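Local coordinates for protein probable transcriptional regulator WhiB7 (Mycobacterium tuberculosis, PDB 7KUG) that regulates transcription as a probably redox-responsive, iron-sulfur cluster-binding factor of the WhiB family, switching on genes linked to antibiotic resistance, at residues V17-W28 / T41-R49. The protein carries 2 engineered substitutions. Sequence-based numbering, arbitrary orientation.
Sequences VLPCHVGDPDMW and TMCVSCPIR. Engineered in segment 17-28: Met-27 (natural residue Leu). Engineered in segment 41-49: Met-42 (natural residue Leu). With SF4 (iron/sulfur cluster), chain E.
Pro-19 packs against Met-42 and Cys-46, in segment 41-49: its CB lies 3.2 Å from Met-42 O, and its CD rests on Cys-46 CB. Proline suits this place beside the cluster because it offers a rigid apolar ring, its CD 3.7 Å from the cluster sulfide S3. Buried Trp-28 turns the edge of its indole to Cys-43, and NE1 gives a weak hydrogen bond to SG (3.5 Å, 146°), which may temper the charge of the iron-bound thiolate. Cys-20 CB sits 3.5 Å above the centre of the Trp-28 ring, so the indole touches two cluster ligands, one with a face and one at its edge. The engineered selenomethionine Met-42 joins this tight part through CB, 3.6 Å from Trp-28 CZ2. Leu-18 lies over Cys-46 and Ile-48, CD2 against Cys-46 SG and CD1 against Ile-48 CD1. Cys-46 directs SG anti to its backbone N (chi1 -176°), where it binds iron and also accepts Ile-48 N at 3.5 Å. Packing thins toward the solvent. There the bent end of Met-42 brings CE within 3.9 Å of exposed Val-22 CB, while Ser-45 and Pro-47 make only peripheral contacts. The SG atoms of Cys-20, Cys-43 and Cys-46 bind FE2, FE4 and FE1, each at 2.3 Å; with Cys-52, probably the fourth ligand, they form the four-cysteine [4Fe-4S] site of the WhiB family.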
loop_
_atom_site.group_PDB
_atom_site.type_symbol
_atom_site.label_atom_id
_atom_site.label_comp_id
_atom_site.label_asym_id
_atom_site.label_seq_id
_atom_site.Cartn_x
_atom_site.Cartn_y
_atom_site.Cartn_z
ATOM N N VAL A 17 8.433 17.595 -4.469
ATOM C CA VAL A 17 7.778 17.201 -3.185
ATOM C C VAL A 17 6.295 16.919 -3.457
ATOM O O VAL A 17 5.599 17.758 -4.079
ATOM C CB VAL A 17 7.970 18.226 -2.052
ATOM C CG1 VAL A 17 6.654 18.861 -1.624
ATOM C CG2 VAL A 17 8.671 17.595 -0.856
ATOM N N LEU A 18 5.833 15.749 -3.030
ATOM C CA LEU A 18 4.386 15.462 -2.900
ATOM C C LEU A 18 3.995 15.691 -1.446
ATOM O O LEU A 18 4.724 15.307 -0.530
ATOM C CB LEU A 18 4.108 14.035 -3.367
ATOM C CG LEU A 18 4.676 13.676 -4.740
ATOM C CD1 LEU A 18 4.342 12.244 -5.120
ATOM C CD2 LEU A 18 4.174 14.631 -5.811
ATOM N N PRO A 19 2.821 16.308 -1.195
ATOM C CA PRO A 19 2.328 16.467 0.170
ATOM C C PRO A 19 2.348 15.170 0.987
ATOM O O PRO A 19 2.518 15.222 2.187
ATOM C CB PRO A 19 0.920 17.026 -0.042
ATOM C CG PRO A 19 1.046 17.818 -1.324
ATOM C CD PRO A 19 1.981 16.995 -2.191
ATOM N N CYS A 20 2.114 14.016 0.357
ATOM C CA CYS A 20 1.973 12.750 1.122
ATOM C C CYS A 20 3.356 12.171 1.460
ATOM O O CYS A 20 3.409 11.088 2.057
ATOM C CB CYS A 20 1.088 11.763 0.376
ATOM S SG CYS A 20 1.760 11.231 -1.217
ATOM N N HIS A 21 4.430 12.904 1.142
ATOM C CA HIS A 21 5.808 12.655 1.651
ATOM C C HIS A 21 6.043 13.414 2.962
ATOM O O HIS A 21 7.137 13.301 3.524
ATOM C CB HIS A 21 6.835 12.993 0.568
ATOM C CG HIS A 21 6.742 12.066 -0.596
ATOM N ND1 HIS A 21 7.056 12.457 -1.887
ATOM C CD2 HIS A 21 6.322 10.783 -0.678
ATOM C CE1 HIS A 21 6.857 11.445 -2.709
ATOM N NE2 HIS A 21 6.415 10.401 -1.987
ATOM N N VAL A 22 5.034 14.138 3.439
ATOM C CA VAL A 22 5.078 14.915 4.710
ATOM C C VAL A 22 4.298 14.166 5.795
ATOM O O VAL A 22 3.232 13.601 5.501
ATOM C CB VAL A 22 4.527 16.335 4.489
ATOM C CG1 VAL A 22 4.546 17.143 5.777
ATOM C CG2 VAL A 22 5.283 17.043 3.374
ATOM N N GLY A 23 4.830 14.144 7.016
ATOM C CA GLY A 23 4.220 13.454 8.164
ATOM C C GLY A 23 4.146 11.946 7.974
ATOM O O GLY A 23 4.998 11.366 7.287
ATOM N N ASP A 24 3.146 11.332 8.595
ATOM C CA ASP A 24 2.989 9.866 8.731
ATOM C C ASP A 24 2.204 9.410 7.506
ATOM O O ASP A 24 1.122 9.933 7.251
ATOM C CB ASP A 24 2.312 9.584 10.079
ATOM C CG ASP A 24 1.880 8.156 10.380
ATOM O OD1 ASP A 24 2.213 7.234 9.599
ATOM O OD2 ASP A 24 1.213 7.980 11.427
ATOM N N PRO A 25 2.717 8.445 6.711
ATOM C CA PRO A 25 1.951 7.869 5.607
ATOM C C PRO A 25 0.533 7.421 5.993
ATOM O O PRO A 25 -0.377 7.510 5.186
ATOM C CB PRO A 25 2.739 6.631 5.156
ATOM C CG PRO A 25 4.049 6.645 5.916
ATOM C CD PRO A 25 4.044 7.830 6.854
ATOM N N ASP A 26 0.335 6.934 7.214
ATOM C CA ASP A 26 -0.983 6.415 7.640
ATOM C C ASP A 26 -1.990 7.558 7.768
ATOM O O ASP A 26 -3.178 7.254 7.898
ATOM C CB ASP A 26 -0.863 5.597 8.922
ATOM C CG ASP A 26 -0.350 4.190 8.678
ATOM O OD1 ASP A 26 -0.261 3.769 7.492
ATOM O OD2 ASP A 26 -0.036 3.520 9.683
HETATM N N MSE A 27 -1.558 8.820 7.702
HETATM C CA MSE A 27 -2.513 9.959 7.643
HETATM C C MSE A 27 -3.469 9.758 6.460
HETATM O O MSE A 27 -4.643 10.166 6.577
HETATM C CB MSE A 27 -1.770 11.292 7.536
HETATM C CG MSE A 27 -1.167 11.749 8.841
HETATM SE SE MSE A 27 -0.228 13.459 8.604
HETATM C CE MSE A 27 -1.398 14.285 7.256
ATOM N N TRP A 28 -3.001 9.137 5.370
ATOM C CA TRP A 28 -3.817 8.964 4.137
ATOM C C TRP A 28 -4.723 7.734 4.273
ATOM O O TRP A 28 -5.516 7.484 3.341
ATOM C CB TRP A 28 -2.918 8.947 2.887
ATOM C CG TRP A 28 -2.553 10.347 2.513
ATOM C CD1 TRP A 28 -3.196 11.141 1.614
ATOM C CD2 TRP A 28 -1.550 11.175 3.137
ATOM N NE1 TRP A 28 -2.658 12.400 1.617
ATOM C CE2 TRP A 28 -1.639 12.449 2.529
ATOM C CE3 TRP A 28 -0.577 10.964 4.122
ATOM C CZ2 TRP A 28 -0.804 13.503 2.887
ATOM C CZ3 TRP A 28 0.252 12.009 4.476
ATOM C CH2 TRP A 28 0.154 13.250 3.839
ATOM N N THR A 41 -7.083 17.529 2.495
ATOM C CA THR A 41 -6.654 18.941 2.399
ATOM C C THR A 41 -5.189 18.981 1.962
ATOM O O THR A 41 -4.820 19.838 1.127
ATOM C CB THR A 41 -6.898 19.683 3.717
ATOM O OG1 THR A 41 -8.299 19.614 3.977
ATOM C CG2 THR A 41 -6.461 21.130 3.675
HETATM N N MSE A 42 -4.373 18.067 2.477
HETATM C CA MSE A 42 -2.944 17.983 2.091
HETATM C C MSE A 42 -2.836 17.836 0.572
HETATM O O MSE A 42 -1.952 18.461 -0.008
HETATM C CB MSE A 42 -2.257 16.792 2.763
HETATM C CG MSE A 42 -2.210 16.889 4.257
HETATM SE SE MSE A 42 -0.903 18.166 4.897
HETATM C CE MSE A 42 0.729 17.071 4.790
ATOM N N CYS A 43 -3.675 16.988 -0.039
ATOM C CA CYS A 43 -3.575 16.640 -1.475
ATOM C C CYS A 43 -3.865 17.859 -2.359
ATOM O O CYS A 43 -3.477 17.847 -3.520
ATOM C CB CYS A 43 -4.555 15.535 -1.851
ATOM S SG CYS A 43 -4.135 13.887 -1.222
ATOM N N VAL A 44 -4.550 18.882 -1.860
ATOM C CA VAL A 44 -5.138 19.921 -2.759
ATOM C C VAL A 44 -4.045 20.572 -3.617
ATOM O O VAL A 44 -4.328 20.842 -4.794
ATOM C CB VAL A 44 -5.941 20.962 -1.961
ATOM C CG1 VAL A 44 -6.344 22.152 -2.819
ATOM C CG2 VAL A 44 -7.165 20.328 -1.327
ATOM N N SER A 45 -2.860 20.833 -3.062
ATOM C CA SER A 45 -1.752 21.554 -3.743
ATOM C C SER A 45 -0.836 20.584 -4.494
ATOM O O SER A 45 0.160 21.046 -5.080
ATOM C CB SER A 45 -0.947 22.364 -2.772
ATOM O OG SER A 45 -0.142 21.528 -1.956
ATOM N N CYS A 46 -1.113 19.281 -4.447
ATOM C CA CYS A 46 -0.245 18.270 -5.101
ATOM C C CYS A 46 -0.140 18.531 -6.600
ATOM O O CYS A 46 -1.141 18.666 -7.294
ATOM C CB CYS A 46 -0.762 16.860 -4.879
ATOM S SG CYS A 46 0.379 15.659 -5.592
ATOM N N PRO A 47 1.088 18.582 -7.161
ATOM C CA PRO A 47 1.246 18.848 -8.592
ATOM C C PRO A 47 0.713 17.734 -9.514
ATOM O O PRO A 47 0.462 18.009 -10.689
ATOM C CB PRO A 47 2.763 19.033 -8.755
ATOM C CG PRO A 47 3.379 18.297 -7.587
ATOM C CD PRO A 47 2.367 18.414 -6.463
ATOM N N ILE A 48 0.522 16.521 -8.992
ATOM C CA ILE A 48 -0.017 15.361 -9.771
ATOM C C ILE A 48 -1.387 14.922 -9.229
ATOM O O ILE A 48 -1.795 13.768 -9.490
ATOM C CB ILE A 48 0.989 14.195 -9.799
ATOM C CG1 ILE A 48 1.207 13.568 -8.418
ATOM C CG2 ILE A 48 2.299 14.633 -10.422
ATOM C CD1 ILE A 48 2.005 12.287 -8.451
ATOM N N ARG A 49 -2.114 15.799 -8.534
ATOM C CA ARG A 49 -3.368 15.421 -7.831
ATOM C C ARG A 49 -4.339 14.721 -8.794
ATOM O O ARG A 49 -4.847 13.652 -8.479
ATOM C CB ARG A 49 -4.020 16.651 -7.195
ATOM C CG ARG A 49 -5.165 16.295 -6.261
ATOM C CD ARG A 49 -5.910 17.532 -5.824
ATOM N NE ARG A 49 -6.847 17.948 -6.854
ATOM C CZ ARG A 49 -7.257 19.198 -7.045
ATOM N NH1 ARG A 49 -8.146 19.455 -7.993
ATOM N NH2 ARG A 49 -6.769 20.187 -6.310
HETATM FE FE1 SF4 E . -0.474 13.875 -4.399
HETATM FE FE2 SF4 E . 0.055 11.968 -2.550
HETATM FE FE3 SF4 E . -1.726 11.494 -4.589
HETATM FE FE4 SF4 E . -2.373 13.232 -2.551
HETATM S S1 SF4 E . -1.904 11.057 -2.453
HETATM S S2 SF4 E . -2.634 13.512 -4.700
HETATM S S3 SF4 E . -0.425 14.131 -2.190
HETATM S S4 SF4 E . 0.391 11.883 -4.716
#